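Local coordinates for 4-hydroxybenzoyl-CoA thioesterase (PDB 6FDG), which probably hydrolyses the thioester of DHNA-CoA in the vitamin K2 pathway, as a hotdog-fold thioesterase of the 4-hydroxybenzoyl-CoA thioesterase family, at residues V80-Y90 / H130-N140; V62-Y70 / N96-T104. All blocks are in the same frame, centred on the assembly; numbering follows the deposited sequence.

Contact 1 (V80-Y90 / H130-N140); sequences VEKYSRLRSVY and HEAYSKVQALN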
loop_
_atom_site.group_PDB
_atom_site.type_symbol
_atom_site.label_atom_id
_atom_site.label_comp_id
_atom_site.label_asym_id
_atom_site.label_seq_id
_atom_site.Cartn_x
_atom_site.Cartn_y
_atom_site.Cartn_z
ATOM N N VAL A 80 17.369 12.182 -15.913
ATOM C CA VAL A 80 16.442 12.259 -17.038
ATOM C C VAL A 80 17.148 11.741 -18.272
ATOM O O VAL A 80 18.055 12.407 -18.844
ATOM C CB VAL A 80 15.906 13.675 -17.194
ATOM C CG1 VAL A 80 15.015 13.679 -18.457
ATOM C CG2 VAL A 80 15.162 14.114 -15.955
ATOM N N GLU A 81 16.824 10.545 -18.748
ATOM C CA GLU A 81 17.435 9.955 -19.936
ATOM C C GLU A 81 16.998 10.663 -21.157
ATOM O O GLU A 81 17.780 10.822 -22.112
ATOM C CB GLU A 81 17.070 8.480 -19.975
ATOM C CG GLU A 81 17.717 7.690 -21.105
ATOM C CD GLU A 81 19.201 7.650 -21.082
ATOM O OE1 GLU A 81 19.891 7.837 -20.008
ATOM O OE2 GLU A 81 19.738 7.223 -22.164
ATOM N N LYS A 82 15.720 11.056 -21.226
ATOM C CA LYS A 82 15.188 11.721 -22.424
ATOM C C LYS A 82 14.171 12.780 -21.987
ATOM O O LYS A 82 13.229 12.465 -21.238
ATOM C CB LYS A 82 14.476 10.743 -23.344
ATOM C CG LYS A 82 15.240 9.437 -23.743
ATOM C CD LYS A 82 14.355 8.255 -24.168
ATOM C CE LYS A 82 15.235 7.168 -24.801
ATOM N NZ LYS A 82 14.639 6.678 -26.097
ATOM N N TYR A 83 14.299 14.012 -22.464
ATOM C CA TYR A 83 13.336 15.055 -22.246
ATOM C C TYR A 83 12.773 15.525 -23.520
ATOM O O TYR A 83 13.553 15.824 -24.486
ATOM C CB TYR A 83 13.988 16.238 -21.497
ATOM C CG TYR A 83 13.106 17.441 -21.530
ATOM C CD1 TYR A 83 11.929 17.467 -20.763
ATOM C CD2 TYR A 83 13.355 18.577 -22.302
ATOM C CE1 TYR A 83 11.061 18.522 -20.820
ATOM C CE2 TYR A 83 12.471 19.647 -22.354
ATOM C CZ TYR A 83 11.331 19.600 -21.618
ATOM O OH TYR A 83 10.396 20.609 -21.594
ATOM N N SER A 84 11.473 15.666 -23.650
ATOM C CA SER A 84 10.825 16.415 -24.707
ATOM C C SER A 84 9.699 17.187 -24.013
ATOM O O SER A 84 9.323 16.954 -22.863
ATOM C CB SER A 84 10.266 15.585 -25.785
ATOM O OG SER A 84 9.053 14.957 -25.435
ATOM N N ARG A 85 9.170 18.200 -24.749
ATOM C CA ARG A 85 8.108 19.022 -24.117
ATOM C C ARG A 85 6.819 18.207 -23.875
ATOM O O ARG A 85 6.014 18.681 -23.045
ATOM C CB ARG A 85 7.726 20.127 -25.119
ATOM C CG ARG A 85 8.852 21.020 -25.645
ATOM C CD ARG A 85 8.612 21.561 -27.082
ATOM N NE ARG A 85 9.426 22.602 -27.499
ATOM C CZ ARG A 85 10.635 22.486 -28.033
ATOM N NH1 ARG A 85 11.226 21.320 -28.234
ATOM N NH2 ARG A 85 11.302 23.591 -28.320
ATOM N N LEU A 86 6.635 17.042 -24.443
ATOM C CA LEU A 86 5.505 16.236 -24.212
ATOM C C LEU A 86 5.732 15.053 -23.227
ATOM O O LEU A 86 4.713 14.574 -22.673
ATOM C CB LEU A 86 4.953 15.707 -25.488
ATOM C CG LEU A 86 4.204 16.818 -26.359
ATOM C CD1 LEU A 86 3.854 16.220 -27.696
ATOM C CD2 LEU A 86 2.992 17.351 -25.718
ATOM N N ARG A 87 6.961 14.625 -23.063
ATOM C CA ARG A 87 7.238 13.455 -22.178
ATOM C C ARG A 87 8.623 13.398 -21.764
ATOM O O ARG A 87 9.595 13.811 -22.448
ATOM C CB ARG A 87 6.872 12.173 -22.832
ATOM C CG ARG A 87 7.682 11.758 -24.006
ATOM C CD ARG A 87 7.017 10.657 -24.882
ATOM N NE ARG A 87 5.552 10.847 -24.883
ATOM C CZ ARG A 87 4.816 11.552 -25.763
ATOM N NH1 ARG A 87 5.341 12.073 -26.915
ATOM N NH2 ARG A 87 3.514 11.706 -25.478
ATOM N N SER A 88 8.821 12.890 -20.562
ATOM C CA SER A 88 10.172 12.726 -19.995
ATOM C C SER A 88 10.388 11.249 -19.623
ATOM O O SER A 88 9.379 10.622 -19.107
ATOM C CB SER A 88 10.395 13.481 -18.770
ATOM O OG SER A 88 10.396 14.935 -18.986
ATOM N N VAL A 89 11.556 10.704 -19.810
ATOM C CA VAL A 89 11.899 9.349 -19.312
ATOM C C VAL A 89 12.982 9.524 -18.266
ATOM O O VAL A 89 14.070 10.046 -18.553
ATOM C CB VAL A 89 12.381 8.429 -20.415
ATOM C CG1 VAL A 89 12.707 7.038 -19.848
ATOM C CG2 VAL A 89 11.300 8.308 -21.494
ATOM N N TYR A 90 12.686 9.166 -17.027
ATOM C CA TYR A 90 13.633 9.134 -15.910
ATOM C C TYR A 90 14.184 7.752 -15.817
ATOM O O TYR A 90 13.450 6.741 -15.991
ATOM C CB TYR A 90 12.967 9.500 -14.606
ATOM C CG TYR A 90 12.396 10.876 -14.487
ATOM C CD1 TYR A 90 11.248 11.263 -15.121
ATOM C CD2 TYR A 90 13.113 11.853 -13.778
ATOM C CE1 TYR A 90 10.763 12.579 -15.010
ATOM C CE2 TYR A 90 12.617 13.178 -13.645
ATOM C CZ TYR A 90 11.503 13.454 -14.285
ATOM O OH TYR A 90 10.975 14.793 -14.172
ATOM N N HIS A 130 10.742 23.967 -18.527
ATOM C CA HIS A 130 11.285 23.675 -19.818
ATOM C C HIS A 130 12.700 24.146 -20.063
ATOM O O HIS A 130 13.527 23.428 -20.625
ATOM C CB HIS A 130 10.337 24.226 -20.964
ATOM C CG HIS A 130 10.906 24.088 -22.293
ATOM N ND1 HIS A 130 11.029 22.930 -22.941
ATOM C CD2 HIS A 130 11.425 25.054 -23.130
ATOM C CE1 HIS A 130 11.550 23.125 -24.154
ATOM N NE2 HIS A 130 11.804 24.425 -24.275
ATOM N N GLU A 131 12.956 25.375 -19.603
ATOM C CA GLU A 131 14.331 25.905 -19.879
ATOM C C GLU A 131 15.296 25.011 -19.092
ATOM O O GLU A 131 16.342 24.732 -19.682
ATOM C CB GLU A 131 14.374 27.364 -19.419
ATOM C CG GLU A 131 15.787 27.992 -19.274
ATOM C CD GLU A 131 15.735 29.409 -18.653
ATOM O OE1 GLU A 131 15.123 29.616 -17.574
ATOM O OE2 GLU A 131 16.302 30.344 -19.258
ATOM N N ALA A 132 14.969 24.686 -17.844
ATOM C CA ALA A 132 15.890 23.874 -16.983
ATOM C C ALA A 132 16.083 22.456 -17.539
ATOM O O ALA A 132 17.233 22.005 -17.739
ATOM C CB ALA A 132 15.456 23.871 -15.605
ATOM N N TYR A 133 14.943 21.844 -17.981
ATOM C CA TYR A 133 15.088 20.502 -18.544
ATOM C C TYR A 133 15.831 20.439 -19.831
ATOM O O TYR A 133 16.524 19.503 -20.170
ATOM C CB TYR A 133 13.649 19.809 -18.644
ATOM C CG TYR A 133 13.177 19.171 -17.344
ATOM C CD1 TYR A 133 12.867 19.864 -16.242
ATOM C CD2 TYR A 133 13.079 17.806 -17.275
ATOM C CE1 TYR A 133 12.445 19.271 -15.058
ATOM C CE2 TYR A 133 12.627 17.178 -16.099
ATOM C CZ TYR A 133 12.404 17.881 -15.025
ATOM O OH TYR A 133 11.977 17.297 -13.813
ATOM N N SER A 134 15.642 21.478 -20.678
ATOM C CA SER A 134 16.280 21.567 -21.937
ATOM C C SER A 134 17.818 21.819 -21.714
ATOM O O SER A 134 18.596 21.181 -22.443
ATOM C CB SER A 134 15.755 22.755 -22.801
ATOM O OG SER A 134 14.449 22.436 -23.248
ATOM N N LYS A 135 18.158 22.608 -20.789
ATOM C CA LYS A 135 19.584 22.836 -20.444
ATOM C C LYS A 135 20.227 21.530 -19.975
ATOM O O LYS A 135 21.273 21.147 -20.450
ATOM C CB LYS A 135 19.721 23.870 -19.389
ATOM C CG LYS A 135 21.127 24.109 -18.790
ATOM C CD LYS A 135 21.135 25.249 -17.760
ATOM C CE LYS A 135 22.532 25.536 -17.191
ATOM N NZ LYS A 135 23.542 25.655 -18.305
ATOM N N VAL A 136 19.503 20.818 -19.053
ATOM C CA VAL A 136 20.003 19.509 -18.587
ATOM C C VAL A 136 20.178 18.572 -19.682
ATOM O O VAL A 136 21.148 17.816 -19.745
ATOM C CB VAL A 136 19.093 19.003 -17.396
ATOM C CG1 VAL A 136 19.435 17.552 -17.118
ATOM C CG2 VAL A 136 19.282 19.837 -16.168
ATOM N N GLN A 137 19.216 18.464 -20.601
ATOM C CA GLN A 137 19.301 17.548 -21.681
ATOM C C GLN A 137 20.598 17.789 -22.568
ATOM O O GLN A 137 21.294 16.850 -22.973
ATOM C CB GLN A 137 18.059 17.568 -22.666
ATOM C CG GLN A 137 18.114 16.594 -23.809
ATOM C CD GLN A 137 18.144 15.204 -23.295
ATOM O OE1 GLN A 137 17.157 14.720 -22.719
ATOM N NE2 GLN A 137 19.260 14.521 -23.424
ATOM N N ALA A 138 20.832 19.055 -22.809
ATOM C CA ALA A 138 22.046 19.414 -23.596
ATOM C C ALA A 138 23.314 19.021 -22.835
ATOM O O ALA A 138 24.266 18.449 -23.432
ATOM C CB ALA A 138 21.993 20.912 -23.878
ATOM N N LEU A 139 23.328 19.269 -21.522
ATOM C CA LEU A 139 24.522 18.884 -20.693
ATOM C C LEU A 139 24.716 17.373 -20.710
ATOM O O LEU A 139 25.816 16.811 -20.787
ATOM C CB LEU A 139 24.407 19.422 -19.309
ATOM C CG LEU A 139 24.448 20.930 -19.147
ATOM C CD1 LEU A 139 24.099 21.394 -17.757
ATOM C CD2 LEU A 139 25.847 21.483 -19.654
ATOM N N ASN A 140 23.576 16.628 -20.558
ATOM C CA ASN A 140 23.610 15.173 -20.592
ATOM C C ASN A 140 24.150 14.710 -21.939
ATOM O O ASN A 140 25.026 13.810 -21.993
ATOM C CB ASN A 140 22.189 14.544 -20.343
ATOM C CG ASN A 140 21.791 14.619 -18.949
ATOM O OD1 ASN A 140 22.579 14.867 -18.060
ATOM N ND2 ASN A 140 20.508 14.478 -18.672
HETATM O O HOH W 1 19.303 14.376 -15.843
HETATM O O HOH W 2 17.760 15.051 -20.044
#

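Contact 2 (V62-Y70 / N96-T104); sequences VNYKKSIFY and NEKGELATT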
loop_
_atom_site.group_PDB
_atom_site.type_symbol
_atom_site.label_atom_id
_atom_site.label_comp_id
_atom_site.label_asym_id
_atom_site.label_seq_id
_atom_site.Cartn_x
_atom_site.Cartn_y
_atom_site.Cartn_z
ATOM N N VAL A 62 11.073 -1.972 -14.027
ATOM C CA VAL A 62 11.939 -2.231 -12.866
ATOM C C VAL A 62 12.692 -3.536 -13.123
ATOM O O VAL A 62 12.054 -4.540 -13.494
ATOM C CB VAL A 62 11.207 -2.386 -11.549
ATOM C CG1 VAL A 62 12.138 -2.313 -10.371
ATOM C CG2 VAL A 62 10.078 -1.269 -11.350
ATOM N N ASN A 63 14.013 -3.540 -13.022
ATOM C CA ASN A 63 14.788 -4.780 -13.132
ATOM C C ASN A 63 15.511 -5.004 -11.884
ATOM O O ASN A 63 16.373 -4.173 -11.503
ATOM C CB ASN A 63 15.760 -4.615 -14.254
ATOM C CG ASN A 63 16.443 -5.924 -14.600
ATOM O OD1 ASN A 63 17.347 -6.304 -13.957
ATOM N ND2 ASN A 63 15.836 -6.686 -15.497
ATOM N N TYR A 64 15.184 -6.113 -11.246
ATOM C CA TYR A 64 15.591 -6.413 -9.882
ATOM C C TYR A 64 16.911 -7.275 -9.946
ATOM O O TYR A 64 16.840 -8.431 -10.326
ATOM C CB TYR A 64 14.520 -7.145 -9.090
ATOM C CG TYR A 64 13.158 -6.360 -9.066
ATOM C CD1 TYR A 64 12.264 -6.594 -10.071
ATOM C CD2 TYR A 64 12.834 -5.561 -8.066
ATOM C CE1 TYR A 64 11.037 -5.910 -10.114
ATOM C CE2 TYR A 64 11.581 -4.876 -8.053
ATOM C CZ TYR A 64 10.723 -5.091 -9.059
ATOM O OH TYR A 64 9.501 -4.403 -9.166
ATOM N N LYS A 65 18.019 -6.735 -9.536
ATOM C CA LYS A 65 19.300 -7.495 -9.576
ATOM C C LYS A 65 19.534 -8.169 -8.339
ATOM O O LYS A 65 20.153 -9.309 -8.401
ATOM C CB LYS A 65 20.440 -6.527 -9.831
ATOM C CG LYS A 65 20.376 -5.587 -10.962
ATOM C CD LYS A 65 20.182 -6.092 -12.296
ATOM C CE LYS A 65 20.149 -4.822 -13.223
ATOM N NZ LYS A 65 20.065 -5.147 -14.641
ATOM N N LYS A 66 19.210 -7.646 -7.191
ATOM C CA LYS A 66 19.395 -8.218 -5.873
ATOM C C LYS A 66 18.179 -7.939 -5.069
ATOM O O LYS A 66 17.682 -6.786 -5.079
ATOM C CB LYS A 66 20.636 -7.595 -5.126
ATOM C CG LYS A 66 21.947 -7.842 -5.798
ATOM C CD LYS A 66 23.058 -7.371 -4.867
ATOM C CE LYS A 66 24.272 -8.294 -4.841
ATOM N NZ LYS A 66 25.081 -8.030 -6.049
ATOM N N SER A 67 17.694 -8.851 -4.260
ATOM C CA SER A 67 16.703 -8.557 -3.235
ATOM C C SER A 67 17.147 -7.521 -2.245
ATOM O O SER A 67 18.424 -7.426 -1.924
ATOM C CB SER A 67 16.118 -9.856 -2.570
ATOM O OG SER A 67 15.380 -10.563 -3.531
ATOM N N ILE A 68 16.299 -6.693 -1.709
ATOM C CA ILE A 68 16.561 -5.763 -0.612
ATOM C C ILE A 68 15.877 -6.324 0.619
ATOM O O ILE A 68 14.616 -6.497 0.662
ATOM C CB ILE A 68 16.167 -4.292 -0.980
ATOM C CG1 ILE A 68 16.962 -3.869 -2.239
ATOM C CG2 ILE A 68 16.337 -3.338 0.130
ATOM C CD1 ILE A 68 16.594 -2.514 -2.815
ATOM N N PHE A 69 16.724 -6.810 1.588
ATOM C CA PHE A 69 16.206 -7.376 2.839
ATOM C C PHE A 69 16.088 -6.269 3.835
ATOM O O PHE A 69 16.976 -5.448 4.038
ATOM C CB PHE A 69 17.141 -8.418 3.345
ATOM C CG PHE A 69 17.172 -9.708 2.488
ATOM C CD1 PHE A 69 18.029 -9.770 1.424
ATOM C CD2 PHE A 69 16.370 -10.773 2.813
ATOM C CE1 PHE A 69 18.076 -10.901 0.631
ATOM C CE2 PHE A 69 16.418 -11.975 2.060
ATOM C CZ PHE A 69 17.259 -11.984 0.946
ATOM N N TYR A 70 14.932 -6.138 4.469
ATOM C CA TYR A 70 14.682 -5.189 5.505
ATOM C C TYR A 70 15.499 -5.649 6.894
ATOM O O TYR A 70 15.566 -6.847 7.140
ATOM C CB TYR A 70 13.193 -5.261 5.821
ATOM C CG TYR A 70 12.852 -4.449 7.031
ATOM C CD1 TYR A 70 12.604 -3.115 6.961
ATOM C CD2 TYR A 70 12.948 -5.024 8.342
ATOM C CE1 TYR A 70 12.415 -2.350 8.083
ATOM C CE2 TYR A 70 12.707 -4.269 9.461
ATOM C CZ TYR A 70 12.337 -2.906 9.253
ATOM O OH TYR A 70 12.168 -2.186 10.375
ATOM N N ASN A 96 22.296 -0.641 -2.457
ATOM C CA ASN A 96 22.076 -1.059 -1.096
ATOM C C ASN A 96 23.122 -0.459 -0.155
ATOM O O ASN A 96 24.012 0.219 -0.566
ATOM C CB ASN A 96 21.849 -2.564 -1.031
ATOM C CG ASN A 96 23.121 -3.404 -1.143
ATOM O OD1 ASN A 96 24.217 -2.813 -1.182
ATOM N ND2 ASN A 96 22.957 -4.655 -1.448
ATOM N N GLU A 97 23.030 -0.852 1.138
ATOM C CA GLU A 97 23.900 -0.269 2.183
ATOM C C GLU A 97 25.381 -0.686 1.997
ATOM O O GLU A 97 26.379 0.034 2.373
ATOM C CB GLU A 97 23.360 -0.798 3.546
ATOM C CG GLU A 97 23.019 0.272 4.451
ATOM C CD GLU A 97 22.526 -0.261 5.773
ATOM O OE1 GLU A 97 23.340 -0.643 6.644
ATOM O OE2 GLU A 97 21.313 -0.261 5.979
ATOM N N LYS A 98 25.558 -1.801 1.332
ATOM C CA LYS A 98 26.903 -2.245 0.974
ATOM C C LYS A 98 27.458 -1.600 -0.282
ATOM O O LYS A 98 28.547 -1.903 -0.761
ATOM C CB LYS A 98 26.960 -3.707 0.831
ATOM C CG LYS A 98 26.608 -4.418 2.086
ATOM C CD LYS A 98 26.881 -5.916 1.893
ATOM C CE LYS A 98 26.089 -6.811 2.818
ATOM N NZ LYS A 98 26.402 -6.606 4.266
ATOM N N GLY A 99 26.619 -0.733 -0.942
ATOM C CA GLY A 99 27.101 -0.097 -2.186
ATOM C C GLY A 99 26.868 -0.913 -3.451
ATOM O O GLY A 99 27.342 -0.520 -4.520
ATOM N N GLU A 100 26.211 -2.016 -3.377
ATOM C CA GLU A 100 25.968 -2.870 -4.502
ATOM C C GLU A 100 24.700 -2.379 -5.301
ATOM O O GLU A 100 23.772 -1.903 -4.636
ATOM C CB GLU A 100 25.678 -4.292 -4.070
ATOM C CG GLU A 100 26.823 -4.891 -3.233
ATOM C CD GLU A 100 26.478 -6.026 -2.298
ATOM O OE1 GLU A 100 25.333 -6.431 -1.996
ATOM O OE2 GLU A 100 27.525 -6.611 -1.761
ATOM N N LEU A 101 24.801 -2.484 -6.592
ATOM C CA LEU A 101 23.613 -2.188 -7.479
ATOM C C LEU A 101 22.511 -3.229 -7.318
ATOM O O LEU A 101 22.746 -4.446 -7.625
ATOM C CB LEU A 101 24.064 -2.108 -8.871
ATOM C CG LEU A 101 22.903 -1.715 -9.891
ATOM C CD1 LEU A 101 22.392 -0.356 -9.610
ATOM C CD2 LEU A 101 23.391 -1.963 -11.282
ATOM N N ALA A 102 21.416 -2.839 -6.652
ATOM C CA ALA A 102 20.310 -3.754 -6.352
ATOM C C ALA A 102 19.227 -3.788 -7.460
ATOM O O ALA A 102 18.517 -4.735 -7.645
ATOM C CB ALA A 102 19.735 -3.510 -5.047
ATOM N N THR A 103 19.027 -2.618 -8.095
ATOM C CA THR A 103 17.885 -2.413 -8.978
ATOM C C THR A 103 18.135 -1.317 -9.968
ATOM O O THR A 103 18.828 -0.336 -9.638
ATOM C CB THR A 103 16.654 -1.906 -8.071
ATOM O OG1 THR A 103 16.735 -2.358 -6.775
ATOM C CG2 THR A 103 15.388 -2.160 -8.754
ATOM N N THR A 104 17.603 -1.444 -11.163
ATOM C CA THR A 104 17.556 -0.390 -12.147
ATOM C C THR A 104 16.145 -0.243 -12.611
ATOM O O THR A 104 15.273 -1.112 -12.333
ATOM C CB THR A 104 18.447 -0.631 -13.357
ATOM O OG1 THR A 104 18.066 -1.803 -14.048
ATOM C CG2 THR A 104 19.911 -0.824 -12.875
HETATM O O HOH W 3 15.850 -4.920 -6.082
HETATM O O HOH W 4 20.344 -5.713 -1.036
#

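Contact 1 (V80-Y90 / H130-N140)
The Y83 ring lies across Y133 so that the Y133 CB, rather than its ring, covers the middle of one face: CB stands 3.5 Å from the Y83 centroid and 7° off the ring normal, a CH-pi contact. The two rings themselves meet obliquely. With CG anti to the backbone N (chi1 167°), the Y83 side chain reaches over to the helix, and its OH shares a hydrogen bond of 2.8 Å with H130 ND1, each group meeting the other at its edge; the two rings are rim to rim. S134 OG approaches Y83 obliquely, at 3.5 Å from CE2, while donating to H130 O one turn back. H130 CE1 stands over the middle of one face of the R85 guanidinium, the two planes inclined and so not stacked, with R85 CG 3.7 Å from the same CE1.

This face of helix 127-141 packs on the hairpin formed by strands 73-83 and 88-95 of the hotdog sheet, where E81 and K82 opposite V89 make a classic beta bulge. Deeper in, Y133 points its ring between this hairpin and helix 26-41, touching I38 and L41. Its OH and that of Y90 share a 2.7 Å hydrogen bond, so that each buried tyrosine hydroxyl is the other's partner, and V80 CG2 lies 4.0 Å from Y133 CE2.

Towards the C-terminal end of the segment, Q137 bends at chi2 and brings OE1 to within 3.0 Å of Y83 N, a bent bond with an N-H...O angle of 139°. N140 ND2 and V80 N both donate to one water, while N140 OD1 accepts from I2 N.

Contact 2 (V62-Y70 / N96-T104)
The Y64 ring carries V62 CG1 over one face, offset toward the rim, and that same methyl meets T103 CG2 at 3.6 Å, while T103 CG2 approaches the ring only obliquely. Y26 meets the ring edge-to-face, and Y64 OH bonds to H23 O. The N96 carboxamide is a second flat group: E100 OE1 lies in its amide plane and is met on the anti side, with ND2 well out of the carboxylate plane, and OD1 accepts from E100 N above its carbonyl plane.

Strands 57-64 and 101-113 are antiparallel neighbours in the hotdog sheet, their short axes 4.9 Å apart at 155°. N63 and T104 form the hydrogen-bonded pair, N63 N to T104 O at 2.8 Å and 172°; Y64 and T103 form the non-hydrogen-bonded one. The sheet runs on through V62 and N63 into a strand of the second subunit.

Past Y64, A102 O accepts from both K65 N and K66 N, from the same face of its plane. A102 and T103 form a classic bulge opposite I94, and I68 CG1 meets A102 CB at 4.0 Å. K66 crosses E100 at about a right angle, CE 3.6 Å from OE1, its NZ beyond salt-bridge range. K65, bent at chi2 (-56°), passes its CE 3.8 Å from T104 OG1.

Overall arrangement
Contacts 1 and 2 lie on opposite sides of the chain's centre, their own centres 27 Å apart and their nearest atoms about 8 Å apart, without touching. Strands 88-95 and 101-113, neighbours in one sheet, connect them: the first begins in contact 1, the second in contact 2, and along the chain the segments of the two contacts alternate. Helix 26-41 also serves both, since Y37, I38 and L41 pack on contact 1 while Y26, W29 and F30 pack on contact 2. The assembly separates them: no other chain touches 80-90 or 130-140, whereas 62-70 meets two further subunits. No ligand or assigned catalytic residue marks an active site in either contact.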